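Aldehyde dehydrogenase (Burkholderia thailandensis, PDB 5J6B) probably oxidises aldehydes to carboxylic acids with NADP+ as the electron acceptor, and binds NADPH. Local coordinates at residues A[27-32]-A[189-194]; A[33-38]-A[323-328]; A[90-95]-A[105-110]. All blocks are in the same frame, centred on the assembly; numbering follows the deposited sequence.

Along the chain the segments come in the order 27-32, 33-38, 90-95, 105-110, 189-194 and 323-328, so contacts 1 and 2 interlock while contact 3 falls within the span that each of them closes. Their centres lie about 16 Å (1 and 2), 15 Å (1 and 3) and 13 Å (2 and 3) apart. Strand 29-32 passes directly into the loop 33-38, and K34 NZ reaches R189 O at 3.0 Å, a probable hydrogen bond joining contacts 1 and 2. Helix 88-99 is common ground: A94 packs on I192, and C96 is touched by P325 and K326. An N-terminal strand pair thus connects the cofactor-binding side with the sequence-distant loop 323-328.

Contact 1: residues A[27-32]-A[189-194]; sequences AELEVT and RTPIGA
L29 and V31, two residues apart on strand 29-32, both direct their side chains at P191, and the pair defines this buried contact of 191 Å². L29 makes the lighter touch: its CD2 comes obliquely to within 4.0 Å of P191 CG. E30, between them, turns to the other side of the strand and forms a salt bridge with R42 of the adjacent strand 39-43. V31 carries most of the contact, and its two methyl groups divide the work. V31 CG2 points at the CG corner of the P191 ring, 3.5 Å from P191 CG. CG1, anti to the backbone N (chi1 -176°), is thereby sent to the neighbouring peptide, lying 3.5 Å from R189 O and 4.1 Å from I192 CD1. Just beyond this apolar patch, K34 NZ, the partner of the R189 carbonyl, also binds T32 O. E98 of helix 88-99, which touches both V31 and P191, accepts the amides of I192 (OE1) and G193 (OE2). R189 turns its CB away from the strand, and outside the two segments its NH2 forms a salt bridge to a phosphate oxygen of the bound NADPH. Strand 29-32 thus backs the loop between strand 182-185 and helix 192-202, part of the Rossmann-like cofactor-binding region of aldehyde dehydrogenases.

Contact 2: residues A[33-38]-A[323-328]; sequences DKYTGK and GDPKDP
Y35, in the connection of the beta hairpin formed by strands 29-32 and 39-43, lays its ring against D324 and P325 of the loop 323-328. This is the close-packed part of the contact. D324 CA sits over one face of the ring, 3.7 Å from the centroid and 14° off the normal, a CH-pi geometry. The D324 carboxylate, its plane 30° from the ring's, lies above the CD2-CE2 side, with D324 CG 3.4 Å from Y35 CE2. P325 approaches obliquely nearer the root of the side chain, with CD 3.6 Å from Y35 CG, and P334 touches both Y35 and P325. D324 is also held from its own side: OD1 accepts from K326 N in an Asx turn, at the start of the type I turn D324-D327.

Toward T36 and K326, both exposed, the packing is looser, and T36 CG2 comes no closer than 4.4 Å to K326 NZ. What secures this part is charge, anchored on the buried D33. D33 OD1 accepts from Y35 N, an Asx turn, and from T36 N, which extends it to an Asx motif; the two bonds fix the carboxylate and probably lower its proton affinity. K326 runs extended until its last torsion bends (chi4 64°), where the ammonium group lies between D33 and D324. Its D324 link is long, NZ to OD1 3.7 Å, whereas NZ meets the syn lone pair of D33 OD2 at 2.8 Å.

Contact 3: residues A[90-95]-A[105-110]; sequences ELAQAL and DSKGEV
L95 of helix 88-99 reaches S106 and E109 of helix 103-123, and its atoms trace the contact from root to tip. CB lies 4.1 Å from S106 CB. CG, anti to the backbone N (chi1 178°), comes 3.6 Å from S106 OG. There the chain forks: CD2 settles 3.6 Å from S106 O and 3.5 Å from E109 OE2, while CD1 stays farther from that carboxylate oxygen. The E109 side chain, extended beyond CG, crosses L95 at about a right angle.

One turn earlier, A92 lets the backbones approach closely, its CA only 5.0 Å from K107 CA. A92 CB meets K107 CG at 3.8 Å; V110 CG2 lies against the A92 backbone, 3.6 Å from A92 N, and also touches L91 CB. The segment axes pass within 8.3 Å: two consecutive helices that cross steeply, 129° between their N-to-C directions, joined by the short link holding K101.

The polar ends of S106 and E109 have their partners outside the two segments: S106 OG bonds K101 O, E109 OE2 forms a salt bridge with K101 NZ, and E109 OE1 takes N166 N. L95 therefore lies against a hydroxyl and a carboxylate already satisfied, adding apolar packing with no polar bond between the segments.

Contact 1: residues A[27-32]-A[189-194]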
loop_
_atom_site.group_PDB
_atom_site.type_symbol
_atom_site.label_atom_id
_atom_site.label_comp_id
_atom_site.label_asym_id
_atom_site.label_seq_id
_atom_site.Cartn_x
_atom_site.Cartn_y
_atom_site.Cartn_z
ATOM N N ALA A 27 42.609 10.555 24.242
ATOM C CA ALA A 27 42.875 11.154 22.937
ATOM C C ALA A 27 43.721 10.212 22.095
ATOM O O ALA A 27 44.650 10.629 21.396
ATOM C CB ALA A 27 43.557 12.513 23.089
ATOM N N GLU A 28 43.398 8.918 22.142
ATOM C CA GLU A 28 44.302 7.913 21.598
ATOM C C GLU A 28 44.188 7.771 20.087
ATOM O O GLU A 28 45.153 7.339 19.446
ATOM C CB GLU A 28 44.055 6.568 22.285
ATOM C CG GLU A 28 44.284 6.612 23.793
ATOM C CD GLU A 28 43.805 5.359 24.508
ATOM O OE1 GLU A 28 43.392 4.397 23.824
ATOM O OE2 GLU A 28 43.841 5.340 25.758
ATOM N N LEU A 29 43.044 8.121 19.497
ATOM C CA LEU A 29 42.821 7.922 18.068
ATOM C C LEU A 29 43.254 9.168 17.304
ATOM O O LEU A 29 42.563 10.192 17.324
ATOM C CB LEU A 29 41.358 7.595 17.776
ATOM C CG LEU A 29 41.044 7.410 16.284
ATOM C CD1 LEU A 29 42.019 6.407 15.659
ATOM C CD2 LEU A 29 39.588 6.971 16.066
ATOM N N GLU A 30 44.385 9.074 16.611
ATOM C CA GLU A 30 44.836 10.154 15.748
ATOM C C GLU A 30 44.124 10.080 14.402
ATOM O O GLU A 30 43.991 8.998 13.812
ATOM C CB GLU A 30 46.350 10.074 15.560
ATOM C CG GLU A 30 47.148 10.175 16.862
ATOM C CD GLU A 30 48.649 10.126 16.623
ATOM O OE1 GLU A 30 49.097 9.327 15.765
ATOM O OE2 GLU A 30 49.380 10.897 17.285
ATOM N N VAL A 31 43.657 11.228 13.916
ATOM C CA VAL A 31 43.008 11.317 12.611
ATOM C C VAL A 31 43.882 12.194 11.732
ATOM O O VAL A 31 44.196 13.331 12.105
ATOM C CB VAL A 31 41.583 11.882 12.704
ATOM C CG1 VAL A 31 40.905 11.862 11.307
ATOM C CG2 VAL A 31 40.773 11.082 13.702
ATOM N N THR A 32 44.293 11.660 10.588
ATOM C CA THR A 32 45.181 12.367 9.682
ATOM C C THR A 32 44.398 13.102 8.608
ATOM O O THR A 32 43.319 12.673 8.182
ATOM C CB THR A 32 46.175 11.416 9.005
ATOM O OG1 THR A 32 45.465 10.416 8.250
ATOM C CG2 THR A 32 47.082 10.755 10.042
ATOM N N ARG A 189 39.417 5.850 10.436
ATOM C CA ARG A 189 40.090 6.849 9.614
ATOM C C ARG A 189 39.277 8.139 9.493
ATOM O O ARG A 189 39.853 9.201 9.241
ATOM C CB ARG A 189 40.388 6.272 8.224
ATOM C CG ARG A 189 41.728 5.508 8.122
ATOM C CD ARG A 189 41.822 4.697 6.822
ATOM N NE ARG A 189 40.780 3.680 6.756
ATOM C CZ ARG A 189 40.539 2.904 5.703
ATOM N NH1 ARG A 189 41.271 3.012 4.604
ATOM N NH2 ARG A 189 39.559 2.016 5.751
ATOM N N THR A 190 37.952 8.077 9.643
ATOM C CA THR A 190 37.083 9.242 9.426
ATOM C C THR A 190 35.998 9.320 10.496
ATOM O O THR A 190 34.805 9.208 10.196
ATOM C CB THR A 190 36.439 9.184 8.034
ATOM O OG1 THR A 190 35.633 8.001 7.937
ATOM C CG2 THR A 190 37.490 9.177 6.918
ATOM N N PRO A 191 36.371 9.565 11.758
ATOM C CA PRO A 191 35.361 9.588 12.827
ATOM C C PRO A 191 34.761 10.953 13.138
ATOM O O PRO A 191 33.776 11.019 13.890
ATOM C CB PRO A 191 36.158 9.070 14.039
ATOM C CG PRO A 191 37.546 9.626 13.810
ATOM C CD PRO A 191 37.735 9.730 12.291
ATOM N N ILE A 192 35.327 12.035 12.598
ATOM C CA ILE A 192 34.969 13.374 13.062
ATOM C C ILE A 192 33.517 13.687 12.738
ATOM O O ILE A 192 32.780 14.220 13.576
ATOM C CB ILE A 192 35.908 14.429 12.454
ATOM C CG1 ILE A 192 37.362 14.140 12.823
ATOM C CG2 ILE A 192 35.499 15.820 12.936
ATOM C CD1 ILE A 192 38.350 15.002 12.048
ATOM N N GLY A 193 33.096 13.403 11.504
ATOM C CA GLY A 193 31.733 13.727 11.118
ATOM C C GLY A 193 30.710 13.043 12.002
ATOM O O GLY A 193 29.756 13.671 12.469
ATOM N N ALA A 194 30.909 11.742 12.253
ATOM C CA ALA A 194 30.054 10.993 13.168
ATOM C C ALA A 194 29.999 11.635 14.551
ATOM O O ALA A 194 28.943 11.642 15.196
ATOM C CB ALA A 194 30.546 9.550 13.285
#

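Contact 2: residues A[33-38]-A[323-328]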
loop_
_atom_site.group_PDB
_atom_site.type_symbol
_atom_site.label_atom_id
_atom_site.label_comp_id
_atom_site.label_asym_id
_atom_site.label_seq_id
_atom_site.Cartn_x
_atom_site.Cartn_y
_atom_site.Cartn_z
ATOM N N ASP A 33 44.950 14.240 8.198
ATOM C CA ASP A 33 44.603 14.826 6.913
ATOM C C ASP A 33 45.076 13.883 5.815
ATOM O O ASP A 33 46.279 13.651 5.662
ATOM C CB ASP A 33 45.261 16.206 6.773
ATOM C CG ASP A 33 44.864 16.925 5.495
ATOM O OD1 ASP A 33 44.946 16.323 4.398
ATOM O OD2 ASP A 33 44.457 18.105 5.592
ATOM N N LYS A 34 44.134 13.344 5.040
ATOM C CA LYS A 34 44.515 12.329 4.065
ATOM C C LYS A 34 45.288 12.901 2.878
ATOM O O LYS A 34 45.832 12.128 2.086
ATOM C CB LYS A 34 43.268 11.566 3.594
ATOM C CG LYS A 34 42.541 10.831 4.724
ATOM C CD LYS A 34 43.453 9.833 5.466
ATOM C CE LYS A 34 42.740 9.193 6.671
ATOM N NZ LYS A 34 42.066 10.220 7.545
ATOM N N TYR A 35 45.387 14.221 2.744
ATOM C CA TYR A 35 46.235 14.761 1.689
ATOM C C TYR A 35 47.652 15.057 2.181
ATOM O O TYR A 35 48.637 14.700 1.521
ATOM C CB TYR A 35 45.595 16.021 1.094
ATOM C CG TYR A 35 46.422 16.639 -0.009
ATOM C CD1 TYR A 35 46.644 15.957 -1.198
ATOM C CD2 TYR A 35 46.977 17.906 0.137
ATOM C CE1 TYR A 35 47.393 16.511 -2.208
ATOM C CE2 TYR A 35 47.740 18.478 -0.869
ATOM C CZ TYR A 35 47.943 17.774 -2.040
ATOM O OH TYR A 35 48.697 18.321 -3.047
ATOM N N THR A 36 47.780 15.712 3.331
ATOM C CA THR A 36 49.085 16.085 3.852
ATOM C C THR A 36 49.740 15.001 4.693
ATOM O O THR A 36 50.935 15.115 4.983
ATOM C CB THR A 36 48.982 17.349 4.707
ATOM O OG1 THR A 36 48.297 17.031 5.924
ATOM C CG2 THR A 36 48.227 18.454 3.954
ATOM N N GLY A 37 49.000 13.972 5.104
ATOM C CA GLY A 37 49.503 12.966 6.017
ATOM C C GLY A 37 49.639 13.415 7.454
ATOM O O GLY A 37 49.874 12.575 8.335
ATOM N N LYS A 38 49.488 14.704 7.727
ATOM C CA LYS A 38 49.707 15.242 9.057
ATOM C C LYS A 38 48.508 14.954 9.955
ATOM O O LYS A 38 47.359 14.979 9.507
ATOM C CB LYS A 38 49.950 16.744 8.939
ATOM C CG LYS A 38 50.644 17.381 10.086
ATOM C CD LYS A 38 50.872 18.832 9.732
ATOM C CE LYS A 38 51.223 19.644 10.941
ATOM N NZ LYS A 38 51.243 21.066 10.561
ATOM N N GLY A 323 44.745 16.989 -7.329
ATOM C CA GLY A 323 45.533 17.820 -6.415
ATOM C C GLY A 323 44.907 17.891 -5.028
ATOM O O GLY A 323 44.192 16.980 -4.606
ATOM N N ASP A 324 45.217 18.980 -4.336
ATOM C CA ASP A 324 44.751 19.203 -2.971
ATOM C C ASP A 324 43.226 19.246 -2.959
ATOM O O ASP A 324 42.635 20.078 -3.661
ATOM C CB ASP A 324 45.343 20.509 -2.427
ATOM C CG ASP A 324 45.186 20.659 -0.910
ATOM O OD1 ASP A 324 44.243 20.068 -0.344
ATOM O OD2 ASP A 324 45.997 21.392 -0.281
ATOM N N PRO A 325 42.557 18.377 -2.196
ATOM C CA PRO A 325 41.084 18.427 -2.135
ATOM C C PRO A 325 40.540 19.716 -1.527
ATOM O O PRO A 325 39.363 20.038 -1.738
ATOM C CB PRO A 325 40.728 17.206 -1.278
ATOM C CG PRO A 325 41.931 16.985 -0.425
ATOM C CD PRO A 325 43.122 17.365 -1.282
ATOM N N LYS A 326 41.354 20.476 -0.806
ATOM C CA LYS A 326 40.911 21.787 -0.343
ATOM C C LYS A 326 40.792 22.787 -1.490
ATOM O O LYS A 326 40.095 23.796 -1.349
ATOM C CB LYS A 326 41.870 22.308 0.727
ATOM C CG LYS A 326 42.008 21.356 1.912
ATOM C CD LYS A 326 43.088 21.839 2.887
ATOM C CE LYS A 326 43.396 20.761 3.924
ATOM N NZ LYS A 326 43.981 19.534 3.288
ATOM N N ASP A 327 41.459 22.533 -2.610
ATOM C CA ASP A 327 41.363 23.409 -3.771
ATOM C C ASP A 327 40.053 23.111 -4.499
ATOM O O ASP A 327 39.840 21.969 -4.918
ATOM C CB ASP A 327 42.582 23.188 -4.676
ATOM C CG ASP A 327 42.586 24.073 -5.923
ATOM O OD1 ASP A 327 41.620 24.821 -6.157
ATOM O OD2 ASP A 327 43.575 24.009 -6.683
ATOM N N PRO A 328 39.141 24.084 -4.636
ATOM C CA PRO A 328 37.843 23.789 -5.281
ATOM C C PRO A 328 37.983 23.338 -6.720
ATOM O O PRO A 328 37.074 22.674 -7.242
ATOM C CB PRO A 328 37.081 25.121 -5.192
ATOM C CG PRO A 328 37.823 25.944 -4.170
ATOM C CD PRO A 328 39.252 25.492 -4.216
#

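Contact 3: residues A[90-95]-A[105-110]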
loop_
_atom_site.group_PDB
_atom_site.type_symbol
_atom_site.label_atom_id
_atom_site.label_comp_id
_atom_site.label_asym_id
_atom_site.label_seq_id
_atom_site.Cartn_x
_atom_site.Cartn_y
_atom_site.Cartn_z
ATOM N N GLU A 90 31.389 23.724 8.531
ATOM C CA GLU A 90 32.146 22.924 9.493
ATOM C C GLU A 90 32.195 21.451 9.083
ATOM O O GLU A 90 33.254 20.811 9.121
ATOM C CB GLU A 90 31.522 23.067 10.882
ATOM C CG GLU A 90 32.239 22.243 11.938
ATOM C CD GLU A 90 31.515 22.226 13.265
ATOM O OE1 GLU A 90 30.510 22.953 13.409
ATOM O OE2 GLU A 90 31.948 21.469 14.158
ATOM N N LEU A 91 31.044 20.896 8.701
ATOM C CA LEU A 91 30.970 19.485 8.337
ATOM C C LEU A 91 31.698 19.207 7.027
ATOM O O LEU A 91 32.422 18.213 6.914
ATOM C CB LEU A 91 29.507 19.058 8.239
ATOM C CG LEU A 91 28.802 18.796 9.573
ATOM C CD1 LEU A 91 27.267 18.881 9.428
ATOM C CD2 LEU A 91 29.229 17.426 10.105
ATOM N N ALA A 92 31.512 20.069 6.027
ATOM C CA ALA A 92 32.169 19.869 4.739
ATOM C C ALA A 92 33.687 19.935 4.870
ATOM O O ALA A 92 34.406 19.118 4.280
ATOM C CB ALA A 92 31.665 20.906 3.731
ATOM N N GLN A 93 34.199 20.893 5.654
ATOM C CA GLN A 93 35.648 21.033 5.770
ATOM C C GLN A 93 36.255 19.887 6.577
ATOM O O GLN A 93 37.351 19.408 6.260
ATOM C CB GLN A 93 35.986 22.394 6.382
ATOM C CG GLN A 93 35.484 23.540 5.496
ATOM C CD GLN A 93 35.703 24.919 6.092
ATOM O OE1 GLN A 93 36.594 25.119 6.922
ATOM N NE2 GLN A 93 34.885 25.884 5.665
ATOM N N ALA A 94 35.553 19.423 7.612
ATOM C CA ALA A 94 36.048 18.278 8.366
ATOM C C ALA A 94 36.071 17.042 7.487
ATOM O O ALA A 94 37.007 16.236 7.554
ATOM C CB ALA A 94 35.177 18.037 9.601
ATOM N N LEU A 95 35.046 16.889 6.651
ATOM C CA LEU A 95 34.997 15.779 5.709
ATOM C C LEU A 95 36.149 15.864 4.712
ATOM O O LEU A 95 36.828 14.868 4.433
ATOM C CB LEU A 95 33.641 15.803 5.007
ATOM C CG LEU A 95 33.314 14.792 3.929
ATOM C CD1 LEU A 95 33.611 13.399 4.454
ATOM C CD2 LEU A 95 31.839 14.946 3.584
ATOM N N ASP A 105 32.722 18.125 -3.526
ATOM C CA ASP A 105 32.022 16.869 -3.276
ATOM C C ASP A 105 31.773 16.627 -1.791
ATOM O O ASP A 105 30.824 15.912 -1.437
ATOM C CB ASP A 105 32.811 15.730 -3.901
ATOM C CG ASP A 105 32.968 15.915 -5.395
ATOM O OD1 ASP A 105 31.931 16.115 -6.068
ATOM O OD2 ASP A 105 34.110 15.909 -5.887
ATOM N N SER A 106 32.597 17.208 -0.913
ATOM C CA SER A 106 32.305 17.148 0.513
ATOM C C SER A 106 31.042 17.935 0.831
ATOM O O SER A 106 30.185 17.472 1.592
ATOM C CB SER A 106 33.499 17.669 1.322
ATOM O OG SER A 106 34.614 16.791 1.179
ATOM N N LYS A 107 30.920 19.140 0.266
ATOM C CA LYS A 107 29.677 19.894 0.393
ATOM C C LYS A 107 28.498 19.098 -0.154
ATOM O O LYS A 107 27.411 19.096 0.439
ATOM C CB LYS A 107 29.802 21.240 -0.334
ATOM C CG LYS A 107 30.868 22.176 0.239
ATOM C CD LYS A 107 30.998 23.464 -0.578
ATOM C CE LYS A 107 31.764 24.520 0.194
ATOM N NZ LYS A 107 31.794 25.833 -0.531
ATOM N N GLY A 108 28.694 18.422 -1.288
ATOM C CA GLY A 108 27.642 17.576 -1.832
ATOM C C GLY A 108 27.194 16.502 -0.861
ATOM O O GLY A 108 25.998 16.230 -0.731
ATOM N N GLU A 109 28.140 15.895 -0.140
ATOM C CA GLU A 109 27.745 14.868 0.815
ATOM C C GLU A 109 27.009 15.459 2.015
ATOM O O GLU A 109 26.075 14.838 2.535
ATOM C CB GLU A 109 28.946 14.056 1.290
ATOM C CG GLU A 109 28.477 12.895 2.160
ATOM C CD GLU A 109 29.581 11.996 2.636
ATOM O OE1 GLU A 109 29.335 11.265 3.616
ATOM O OE2 GLU A 109 30.675 12.011 2.037
ATOM N N VAL A 110 27.413 16.649 2.485
ATOM C CA VAL A 110 26.673 17.272 3.584
ATOM C C VAL A 110 25.240 17.561 3.157
ATOM O O VAL A 110 24.300 17.425 3.952
ATOM C CB VAL A 110 27.387 18.550 4.084
ATOM C CG1 VAL A 110 26.581 19.198 5.220
ATOM C CG2 VAL A 110 28.802 18.233 4.554
#